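Local coordinates for protein ethylbenzene dehydrogenase alpha-subunit (Aromatoleum aromaticum, PDB 2IVF) that forms the large molybdopterin-binding subunit of a molybdenum enzyme, holding a molybdenum atom, two pterin dinucleotides and an iron/sulfur cluster, at residues K450-D455 / A564-A569; K572-Y577 / P940-L945; A812-D817 / S827-K832. All blocks are in the same frame, centred on the assembly; numbering follows the deposited sequence.

Interaction 1: K450-D455 / A564-A569; sequences KSYHGD and AWTDPA. With MD1 (phosphoric acid 4-(2-amino-4-oxo-3,4,5,6,-tetrahydro-pteridin-6-yl)-2-hydroxy-3,4-dimercapto-but-3-en-yl ester guanylate ester), chain N.
Asp567 OD1 takes two hydrogen bonds, one from a water that also bonds to His453 and one from the backbone N of Ala569. The water lies 2.9 Å from Asp567 OD1, to which it donates, and 2.9 Å from His453 NE2, in the plane of the imidazole, so it bridges the two segments. The bond from Ala569 N to Asp567 OD1, at 3.1 Å, reaches the oxygen from above the carboxylate plane and closes an Asx turn. Asp567 OD2 faces the imidazole edge, 3.6 Å from His453 CE1, with ring and carboxylate planes turned 87° apart; its salt bridge goes to Lys832.

The second link is weak: Asp567 N donates to Tyr452 OH over 3.3 Å, although the N-H points straight at the oxygen (179°). Tyr452 reaches that far because CG stands anti to the backbone N (chi1 -166°), which carries the ring toward 564-569. Its CE1 packs 3.7 Å from Asp567 CB, while CD1 lies over one face of His453, toward the rim. His453 ND1 is hydrogen-bonded to Lys941.

At the far end of 450-455, Lys450 CE comes within 3.2 Å of MD1 N15, and its NZ forms a salt bridge with Asp223. With both nitrogens of His453 engaged and each Asp567 oxygen bonded, the imidazole and carboxylate orientations are fixed by polar contacts, and the salt bridge to Lys832 would be expected to favour the ionised carboxylate.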
loop_
_atom_site.group_PDB
_atom_site.type_symbol
_atom_site.label_atom_id
_atom_site.label_comp_id
_atom_site.label_asym_id
_atom_site.label_seq_id
_atom_site.Cartn_x
_atom_site.Cartn_y
_atom_site.Cartn_z
ATOM N N LYS A 450 18.957 2.857 4.428
ATOM C CA LYS A 450 18.563 3.434 5.687
ATOM C C LYS A 450 19.177 2.705 6.861
ATOM O O LYS A 450 18.732 2.884 7.991
ATOM C CB LYS A 450 17.058 3.432 5.762
ATOM C CG LYS A 450 16.465 4.305 4.663
ATOM C CD LYS A 450 14.966 4.144 4.534
ATOM C CE LYS A 450 14.404 4.876 3.360
ATOM N NZ LYS A 450 14.724 4.241 2.069
ATOM N N SER A 451 20.188 1.874 6.618
ATOM C CA SER A 451 20.948 1.257 7.708
ATOM C C SER A 451 22.298 1.941 7.727
ATOM O O SER A 451 22.878 2.168 6.685
ATOM C CB SER A 451 21.122 -0.241 7.498
ATOM O OG SER A 451 19.864 -0.888 7.244
ATOM N N TYR A 452 22.810 2.236 8.907
ATOM C CA TYR A 452 24.079 2.968 9.028
ATOM C C TYR A 452 25.177 2.336 8.182
ATOM O O TYR A 452 25.924 3.026 7.459
ATOM C CB TYR A 452 24.501 2.973 10.476
ATOM C CG TYR A 452 25.597 3.932 10.859
ATOM C CD1 TYR A 452 26.927 3.602 10.653
ATOM C CD2 TYR A 452 25.310 5.127 11.508
ATOM C CE1 TYR A 452 27.960 4.467 11.066
ATOM C CE2 TYR A 452 26.335 5.988 11.920
ATOM C CZ TYR A 452 27.643 5.664 11.688
ATOM O OH TYR A 452 28.666 6.520 12.153
ATOM N N HIS A 453 25.262 1.015 8.290
ATOM C CA HIS A 453 26.264 0.233 7.601
ATOM C C HIS A 453 25.657 -0.535 6.408
ATOM O O HIS A 453 26.131 -1.619 6.072
ATOM C CB HIS A 453 26.898 -0.777 8.575
ATOM C CG HIS A 453 27.698 -0.141 9.656
ATOM N ND1 HIS A 453 28.744 0.707 9.382
ATOM C CD2 HIS A 453 27.586 -0.180 11.004
ATOM C CE1 HIS A 453 29.253 1.157 10.514
ATOM N NE2 HIS A 453 28.577 0.631 11.516
ATOM N N GLY A 454 24.630 0.002 5.754
ATOM C CA GLY A 454 24.055 -0.686 4.598
ATOM C C GLY A 454 25.120 -0.901 3.528
ATOM O O GLY A 454 25.043 -1.843 2.772
ATOM N N ASP A 455 26.091 0.001 3.436
ATOM C CA ASP A 455 27.152 -0.160 2.440
ATOM C C ASP A 455 27.890 -1.458 2.700
ATOM O O ASP A 455 28.098 -2.222 1.774
ATOM C CB ASP A 455 28.130 1.047 2.385
ATOM C CG ASP A 455 28.771 1.372 3.693
ATOM O OD1 ASP A 455 28.285 0.957 4.775
ATOM O OD2 ASP A 455 29.753 2.141 3.631
ATOM N N ALA A 564 28.570 9.069 21.020
ATOM C CA ALA A 564 27.818 7.943 21.592
ATOM C C ALA A 564 26.971 7.256 20.536
ATOM O O ALA A 564 26.698 6.039 20.643
ATOM C CB ALA A 564 26.930 8.423 22.782
ATOM N N TRP A 565 26.582 8.004 19.504
ATOM C CA TRP A 565 25.708 7.496 18.458
ATOM C C TRP A 565 26.457 7.212 17.166
ATOM O O TRP A 565 25.855 7.029 16.173
ATOM C CB TRP A 565 24.596 8.503 18.151
ATOM C CG TRP A 565 23.762 8.858 19.342
ATOM C CD1 TRP A 565 23.660 8.158 20.522
ATOM C CD2 TRP A 565 22.888 9.968 19.457
ATOM N NE1 TRP A 565 22.772 8.781 21.362
ATOM C CE2 TRP A 565 22.285 9.899 20.731
ATOM C CE3 TRP A 565 22.568 11.047 18.615
ATOM C CZ2 TRP A 565 21.406 10.886 21.187
ATOM C CZ3 TRP A 565 21.686 12.007 19.063
ATOM C CH2 TRP A 565 21.097 11.905 20.332
ATOM N N THR A 566 27.783 7.208 17.225
ATOM C CA THR A 566 28.661 7.020 16.077
ATOM C C THR A 566 29.246 5.614 16.141
ATOM O O THR A 566 29.412 5.043 17.208
ATOM C CB THR A 566 29.849 8.066 16.164
ATOM O OG1 THR A 566 29.321 9.404 16.174
ATOM C CG2 THR A 566 30.821 7.949 14.989
ATOM N N ASP A 567 29.577 5.039 14.999
ATOM C CA ASP A 567 30.321 3.754 14.957
ATOM C C ASP A 567 31.593 3.891 15.809
ATOM O O ASP A 567 32.430 4.747 15.517
ATOM C CB ASP A 567 30.649 3.463 13.479
ATOM C CG ASP A 567 31.626 2.320 13.270
ATOM O OD1 ASP A 567 31.759 1.470 14.168
ATOM O OD2 ASP A 567 32.234 2.272 12.148
ATOM N N PRO A 568 31.744 3.064 16.861
ATOM C CA PRO A 568 32.901 3.162 17.747
ATOM C C PRO A 568 34.246 2.810 17.133
ATOM O O PRO A 568 35.269 3.065 17.756
ATOM C CB PRO A 568 32.601 2.182 18.881
ATOM C CG PRO A 568 31.402 1.422 18.497
ATOM C CD PRO A 568 30.813 1.988 17.266
ATOM N N ALA A 569 34.241 2.220 15.945
ATOM C CA ALA A 569 35.456 1.952 15.192
ATOM C C ALA A 569 35.985 3.204 14.525
ATOM O O ALA A 569 37.097 3.189 13.976
ATOM C CB ALA A 569 35.200 0.857 14.127
HETATM P PB MD1 N . 7.945 12.581 0.940
HETATM O O3B MD1 N . 6.489 11.976 1.058
HETATM O O1B MD1 N . 8.239 12.729 -0.510
HETATM O O2B MD1 N . 8.200 13.661 1.920
HETATM O O3A MD1 N . 8.820 11.365 1.461
HETATM C C10 MD1 N . 9.334 10.337 0.586
HETATM C C11 MD1 N . 9.937 9.315 1.537
HETATM O O11 MD1 N . 8.770 8.585 2.047
HETATM C C12 MD1 N . 10.810 8.349 0.781
HETATM S S12 MD1 N . 10.726 8.196 -0.920
HETATM C C13 MD1 N . 11.663 7.499 1.438
HETATM S S13 MD1 N . 12.614 6.367 0.624
HETATM C C14 MD1 N . 11.839 7.523 2.908
HETATM N N15 MD1 N . 11.527 6.350 3.652
HETATM C C16 MD1 N . 11.546 6.349 5.023
HETATM C C15 MD1 N . 11.350 5.137 5.659
HETATM O O14 MD1 N . 11.173 4.072 5.009
HETATM N N17 MD1 N . 11.296 5.208 7.014
HETATM C C17 MD1 N . 11.502 6.406 7.700
HETATM N N16 MD1 N . 11.454 6.349 9.023
HETATM N N18 MD1 N . 11.738 7.555 7.046
HETATM C C20 MD1 N . 11.767 7.532 5.731
HETATM N N8 MD1 N . 12.056 8.681 5.066
HETATM C C7 MD1 N . 12.048 8.828 3.636
HETATM P PA MD1 N . 5.092 12.566 1.597
HETATM O O1A MD1 N . 4.042 11.753 0.912
HETATM O O2A MD1 N . 5.123 12.524 3.076
HETATM O "O5'" MD1 N . 5.024 14.071 1.124
HETATM C "C5'" MD1 N . 4.821 14.286 -0.268
HETATM C "C4'" MD1 N . 3.718 15.243 -0.464
HETATM O "O4'" MD1 N . 3.515 15.235 -1.872
HETATM C "C1'" MD1 N . 2.129 15.538 -2.031
HETATM N N9 MD1 N . 1.579 15.193 -3.349
HETATM C C4 MD1 N . 1.308 16.095 -4.280
HETATM N N3 MD1 N . 1.482 17.438 -4.257
HETATM C C2 MD1 N . 1.153 18.174 -5.319
HETATM N N2 MD1 N . 1.338 19.521 -5.312
HETATM N N1 MD1 N . 0.559 17.538 -6.392
HETATM C C6 MD1 N . 0.352 16.183 -6.479
HETATM O O6 MD1 N . -0.121 15.710 -7.513
HETATM C C5 MD1 N . 0.752 15.414 -5.375
HETATM N N7 MD1 N . 0.701 14.124 -5.064
HETATM C C8 MD1 N . 1.216 14.003 -3.837
HETATM C "C2'" MD1 N . 1.428 14.713 -0.957
HETATM O "O2'" MD1 N . 0.134 15.239 -0.571
HETATM C "C3'" MD1 N . 2.449 14.684 0.190
HETATM O "O3'" MD1 N . 2.051 15.534 1.297
HETATM O O HOH W 1 29.032 0.501 14.379
#

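Interaction 2: K572-Y577 / P940-L945; sequences KSFGAY and PKPLHL
Phe574 and Leu945 cross at about a right angle, with the methyl CD1 of the leucine set over one face of the phenyl ring. That carbon is 3.9 Å from the centroid of the Phe574 ring and 26° off the normal, which meets the geometry of a CH-pi contact, displaced toward the rim near CE1. Pro940 also crosses Phe574 nearly perpendicularly: its CB approaches Phe574 CE1 to 3.6 Å, and its CG makes a second, off-centre CH-pi contact. The phenyl ring reaches both partners because its CG stands anti to the backbone N (chi1 177°), carrying the ring across toward 940-945.

Pro942 occupies the place where the backbones come closest, its CA 4.8 Å from Phe574 CA. Its CG rests 3.9 Å from Phe574 CA, while CB lies 3.5 Å from Tyr577 CD2 on an oblique approach to the phenol ring. Leu945 CD1 also touches Tyr577 CB at 3.9 Å, so this methyl fits between two residues one helical turn apart. Lys572 CG lies over one face of the Tyr577 ring.

Ser573 is the N-cap of helix 574-583, its OG accepting a weak bond from Ala576 N. The first turn of this helix packs on the 3-10 segment 942-945. Beyond them, helix 819-824 meets the same cluster: Trp820 makes an edge-to-face contact with Tyr577, and Leu943 packs on Trp820, Tyr821 and Ala824.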
loop_
_atom_site.group_PDB
_atom_site.type_symbol
_atom_site.label_atom_id
_atom_site.label_comp_id
_atom_site.label_asym_id
_atom_site.label_seq_id
_atom_site.Cartn_x
_atom_site.Cartn_y
_atom_site.Cartn_z
ATOM N N LYS A 572 36.833 9.568 15.050
ATOM C CA LYS A 572 36.283 10.891 15.263
ATOM C C LYS A 572 34.873 11.050 14.730
ATOM O O LYS A 572 34.312 10.154 14.085
ATOM C CB LYS A 572 37.205 11.950 14.658
ATOM C CG LYS A 572 37.427 11.799 13.173
ATOM C CD LYS A 572 38.661 12.539 12.778
ATOM C CE LYS A 572 38.970 12.493 11.299
ATOM N NZ LYS A 572 40.123 13.430 11.013
ATOM N N SER A 573 34.277 12.189 15.067
ATOM C CA SER A 573 32.894 12.491 14.728
ATOM C C SER A 573 32.749 12.838 13.268
ATOM O O SER A 573 33.712 13.230 12.608
ATOM C CB SER A 573 32.376 13.703 15.507
ATOM O OG SER A 573 33.220 14.855 15.278
ATOM N N PHE A 574 31.511 12.730 12.819
ATOM C CA PHE A 574 31.058 13.188 11.523
ATOM C C PHE A 574 31.646 14.544 11.170
ATOM O O PHE A 574 32.220 14.695 10.114
ATOM C CB PHE A 574 29.544 13.312 11.501
ATOM C CG PHE A 574 29.019 13.861 10.211
ATOM C CD1 PHE A 574 28.811 13.025 9.123
ATOM C CD2 PHE A 574 28.764 15.220 10.074
ATOM C CE1 PHE A 574 28.372 13.533 7.934
ATOM C CE2 PHE A 574 28.290 15.743 8.864
ATOM C CZ PHE A 574 28.111 14.890 7.796
ATOM N N GLY A 575 31.504 15.526 12.050
ATOM C CA GLY A 575 31.980 16.882 11.749
ATOM C C GLY A 575 33.480 17.043 11.651
ATOM O O GLY A 575 33.992 17.906 10.911
ATOM N N ALA A 576 34.186 16.229 12.428
ATOM C CA ALA A 576 35.633 16.127 12.357
ATOM C C ALA A 576 36.085 15.537 11.020
ATOM O O ALA A 576 37.020 16.038 10.397
ATOM C CB ALA A 576 36.153 15.303 13.514
ATOM N N TYR A 577 35.428 14.471 10.583
ATOM C CA TYR A 577 35.635 13.953 9.244
ATOM C C TYR A 577 35.280 14.996 8.170
ATOM O O TYR A 577 36.017 15.159 7.202
ATOM C CB TYR A 577 34.809 12.689 9.029
ATOM C CG TYR A 577 35.438 11.410 9.571
ATOM C CD1 TYR A 577 36.469 10.773 8.882
ATOM C CD2 TYR A 577 34.970 10.818 10.736
ATOM C CE1 TYR A 577 37.026 9.558 9.353
ATOM C CE2 TYR A 577 35.519 9.617 11.226
ATOM C CZ TYR A 577 36.550 8.983 10.539
ATOM O OH TYR A 577 37.106 7.797 11.045
ATOM N N PRO A 940 24.579 10.439 9.743
ATOM C CA PRO A 940 25.161 10.076 8.472
ATOM C C PRO A 940 26.464 9.343 8.664
ATOM O O PRO A 940 27.224 9.675 9.571
ATOM C CB PRO A 940 25.410 11.429 7.792
ATOM C CG PRO A 940 24.769 12.442 8.626
ATOM C CD PRO A 940 24.740 11.873 10.006
ATOM N N LYS A 941 26.743 8.390 7.786
ATOM C CA LYS A 941 27.968 7.598 7.885
ATOM C C LYS A 941 29.156 8.460 7.496
ATOM O O LYS A 941 29.261 8.878 6.354
ATOM C CB LYS A 941 27.894 6.299 7.039
ATOM C CG LYS A 941 29.166 5.450 7.214
ATOM C CD LYS A 941 28.909 3.984 6.978
ATOM C CE LYS A 941 30.203 3.186 6.945
ATOM N NZ LYS A 941 29.928 1.707 6.923
ATOM N N PRO A 942 30.029 8.783 8.461
ATOM C CA PRO A 942 31.103 9.725 8.173
ATOM C C PRO A 942 32.058 9.315 7.042
ATOM O O PRO A 942 32.632 10.192 6.401
ATOM C CB PRO A 942 31.873 9.793 9.492
ATOM C CG PRO A 942 30.937 9.446 10.484
ATOM C CD PRO A 942 30.074 8.360 9.862
ATOM N N LEU A 943 32.214 7.996 6.805
ATOM C CA LEU A 943 33.135 7.511 5.774
ATOM C C LEU A 943 32.632 7.953 4.401
ATOM O O LEU A 943 33.404 8.054 3.457
ATOM C CB LEU A 943 33.261 5.986 5.803
ATOM C CG LEU A 943 33.960 5.396 7.029
ATOM C CD1 LEU A 943 34.088 3.875 6.813
ATOM C CD2 LEU A 943 35.280 6.069 7.231
ATOM N N HIS A 944 31.355 8.281 4.311
ATOM C CA HIS A 944 30.810 8.795 3.062
ATOM C C HIS A 944 31.076 10.257 2.758
ATOM O O HIS A 944 30.603 10.753 1.756
ATOM C CB HIS A 944 29.347 8.438 2.935
ATOM C CG HIS A 944 29.102 6.972 2.992
ATOM N ND1 HIS A 944 27.840 6.429 2.844
ATOM C CD2 HIS A 944 29.956 5.924 3.092
ATOM C CE1 HIS A 944 27.916 5.113 2.964
ATOM N NE2 HIS A 944 29.193 4.776 3.073
ATOM N N LEU A 945 31.925 10.899 3.576
ATOM C CA LEU A 945 32.502 12.192 3.280
ATOM C C LEU A 945 33.803 11.996 2.514
ATOM O O LEU A 945 34.387 12.950 2.049
ATOM C CB LEU A 945 32.758 12.950 4.581
ATOM C CG LEU A 945 31.475 13.425 5.297
ATOM C CD1 LEU A 945 31.734 13.688 6.775
ATOM C CD2 LEU A 945 30.895 14.669 4.588
#

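Interaction 3: A812-D817 / S827-K832; sequences AQFYLD and SLPTHK
Leu816 and Ser827 are joined by one backbone hydrogen bond, from Leu816 N to Ser827 O, 2.8 Å long with an N-H...O angle of 160°. The donor lies in the carbonyl plane, on a lone pair. Two CA-H...O contacts flank this bond: Tyr815 CA stands 3.2 Å from Ser827 O, and Ser827 CA stands 3.4 Å from Leu816 O. Ser827 O therefore receives both a conventional N-H donor and a CA-H donor from consecutive residues.

Within 812-817, the side chain of Gln813 turns back on its own backbone. Its NE2 donates to Tyr815 O over 2.7 Å, with the acceptor close to the amide plane, while its OE1 bonds to Thr809. Phe814 O is gripped from outside by Arg459 of helix 454-467.

Van der Waals contacts supply the rest. The Tyr815 ring, with CG placed anti to its amide nitrogen (chi1 -170°), reaches Ser827, whose CB approaches the ring obliquely, 3.4 Å from Tyr815 CE1; Leu828 CD2 comes in obliquely as well, 3.9 Å from Tyr815 CD1. The phenol oxygen is bonded to Gly340 O. At the other end, Pro829 CG meets the edge of the Phe814 ring near its plane, 4.2 Å from CD1.

The nine residues between the two segments include helix 819-824. The arrangement is a short loop-helix-loop excursion, held across its base by a single backbone hydrogen bond between two irregular segments and packed against helix 454-467 and helix 401-408.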
loop_
_atom_site.group_PDB
_atom_site.type_symbol
_atom_site.label_atom_id
_atom_site.label_comp_id
_atom_site.label_asym_id
_atom_site.label_seq_id
_atom_site.Cartn_x
_atom_site.Cartn_y
_atom_site.Cartn_z
ATOM N N ALA A 812 35.287 -4.734 -10.215
ATOM C CA ALA A 812 34.304 -4.758 -9.143
ATOM C C ALA A 812 35.177 -4.950 -7.907
ATOM O O ALA A 812 35.860 -5.952 -7.801
ATOM C CB ALA A 812 33.342 -5.871 -9.314
ATOM N N GLN A 813 35.144 -3.980 -7.012
ATOM C CA GLN A 813 36.234 -3.766 -6.089
ATOM C C GLN A 813 35.786 -3.956 -4.661
ATOM O O GLN A 813 35.034 -3.163 -4.147
ATOM C CB GLN A 813 36.779 -2.376 -6.270
ATOM C CG GLN A 813 37.993 -2.143 -5.443
ATOM C CD GLN A 813 38.637 -0.821 -5.691
ATOM O OE1 GLN A 813 38.502 -0.257 -6.778
ATOM N NE2 GLN A 813 39.367 -0.319 -4.695
ATOM N N PHE A 814 36.224 -5.057 -4.060
ATOM C CA PHE A 814 35.927 -5.362 -2.671
ATOM C C PHE A 814 36.906 -4.851 -1.656
ATOM O O PHE A 814 36.542 -4.778 -0.488
ATOM C CB PHE A 814 35.720 -6.841 -2.538
ATOM C CG PHE A 814 34.592 -7.297 -3.377
ATOM C CD1 PHE A 814 33.301 -7.123 -2.938
ATOM C CD2 PHE A 814 34.808 -7.754 -4.648
ATOM C CE1 PHE A 814 32.241 -7.444 -3.724
ATOM C CE2 PHE A 814 33.739 -8.081 -5.440
ATOM C CZ PHE A 814 32.450 -7.936 -4.965
ATOM N N TYR A 815 38.112 -4.497 -2.098
ATOM C CA TYR A 815 39.117 -3.903 -1.217
ATOM C C TYR A 815 39.223 -2.391 -1.436
ATOM O O TYR A 815 39.661 -1.946 -2.502
ATOM C CB TYR A 815 40.436 -4.629 -1.412
ATOM C CG TYR A 815 41.500 -4.290 -0.402
ATOM C CD1 TYR A 815 41.321 -4.560 0.946
ATOM C CD2 TYR A 815 42.685 -3.724 -0.790
ATOM C CE1 TYR A 815 42.319 -4.232 1.888
ATOM C CE2 TYR A 815 43.660 -3.400 0.132
ATOM C CZ TYR A 815 43.484 -3.666 1.461
ATOM O OH TYR A 815 44.486 -3.358 2.379
ATOM N N LEU A 816 38.807 -1.596 -0.445
ATOM C CA LEU A 816 38.904 -0.120 -0.544
ATOM C C LEU A 816 40.077 0.311 0.302
ATOM O O LEU A 816 40.002 0.323 1.526
ATOM C CB LEU A 816 37.620 0.568 -0.109
ATOM C CG LEU A 816 36.382 0.039 -0.852
ATOM C CD1 LEU A 816 35.076 0.580 -0.239
ATOM C CD2 LEU A 816 36.422 0.384 -2.340
ATOM N N ASP A 817 41.173 0.623 -0.365
ATOM C CA ASP A 817 42.465 0.840 0.330
ATOM C C ASP A 817 42.747 2.303 0.674
ATOM O O ASP A 817 43.877 2.675 0.931
ATOM C CB ASP A 817 43.603 0.157 -0.418
ATOM C CG ASP A 817 44.048 0.907 -1.672
ATOM O OD1 ASP A 817 43.220 1.630 -2.296
ATOM O OD2 ASP A 817 45.232 0.781 -2.024
ATOM N N SER A 827 38.219 -1.768 4.981
ATOM C CA SER A 827 38.871 -2.008 3.679
ATOM C C SER A 827 38.293 -3.210 2.956
ATOM O O SER A 827 38.160 -3.188 1.732
ATOM C CB SER A 827 40.357 -2.189 3.857
ATOM O OG SER A 827 40.627 -3.226 4.796
ATOM N N LEU A 828 37.914 -4.244 3.709
ATOM C CA LEU A 828 37.129 -5.346 3.163
ATOM C C LEU A 828 35.701 -5.284 3.679
ATOM O O LEU A 828 35.448 -4.713 4.748
ATOM C CB LEU A 828 37.745 -6.702 3.549
ATOM C CG LEU A 828 39.002 -7.182 2.811
ATOM C CD1 LEU A 828 39.557 -8.448 3.475
ATOM C CD2 LEU A 828 38.715 -7.425 1.286
ATOM N N PRO A 829 34.769 -5.925 2.957
ATOM C CA PRO A 829 33.424 -6.023 3.534
ATOM C C PRO A 829 33.546 -6.737 4.887
ATOM O O PRO A 829 34.378 -7.607 5.060
ATOM C CB PRO A 829 32.642 -6.862 2.528
ATOM C CG PRO A 829 33.485 -6.856 1.271
ATOM C CD PRO A 829 34.890 -6.671 1.690
ATOM N N THR A 830 32.743 -6.307 5.842
ATOM C CA THR A 830 32.909 -6.713 7.210
ATOM C C THR A 830 31.608 -6.413 7.910
ATOM O O THR A 830 30.821 -5.589 7.431
ATOM C CB THR A 830 34.044 -5.971 7.886
ATOM O OG1 THR A 830 34.356 -6.658 9.103
ATOM C CG2 THR A 830 33.633 -4.514 8.169
ATOM N N HIS A 831 31.379 -7.108 9.020
ATOM C CA HIS A 831 30.186 -6.887 9.825
ATOM C C HIS A 831 30.493 -5.886 10.958
ATOM O O HIS A 831 31.494 -6.033 11.705
ATOM C CB HIS A 831 29.696 -8.179 10.466
ATOM C CG HIS A 831 28.622 -7.935 11.474
ATOM N ND1 HIS A 831 27.470 -7.250 11.156
ATOM C CD2 HIS A 831 28.560 -8.184 12.799
ATOM C CE1 HIS A 831 26.728 -7.118 12.243
ATOM N NE2 HIS A 831 27.358 -7.687 13.247
ATOM N N LYS A 832 29.677 -4.840 11.022
ATOM C CA LYS A 832 29.647 -3.935 12.170
ATOM C C LYS A 832 28.235 -3.841 12.625
ATOM O O LYS A 832 27.349 -3.623 11.810
ATOM C CB LYS A 832 30.124 -2.529 11.815
ATOM C CG LYS A 832 31.656 -2.430 11.569
ATOM C CD LYS A 832 32.078 -0.966 11.254
ATOM C CE LYS A 832 33.581 -0.741 11.077
ATOM N NZ LYS A 832 33.816 0.717 10.869
#

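Charged side chains tie the three contacts together on one side of the chain's centre. Interactions 1 and 2, with centres 10 Å apart, meet through Asp455: its OD1 forms a 2.8 Å salt bridge with Lys941 NZ, and its OD2 lies 2.8 Å from His944 NE2, a probable hydrogen bond. Interaction 1 joins interaction 3 through a 2.6 Å salt bridge between Asp567 OD2 and Lys832 NZ. Interactions 2 and 3 do not touch, their nearest atoms being about 5 Å apart, although interaction 3 is nested in the loop that interaction 2 closes. Interaction 1 alone reaches MD1, through Lys450; the side chain of Pro940, in interaction 2, is about 14 Å from MD1.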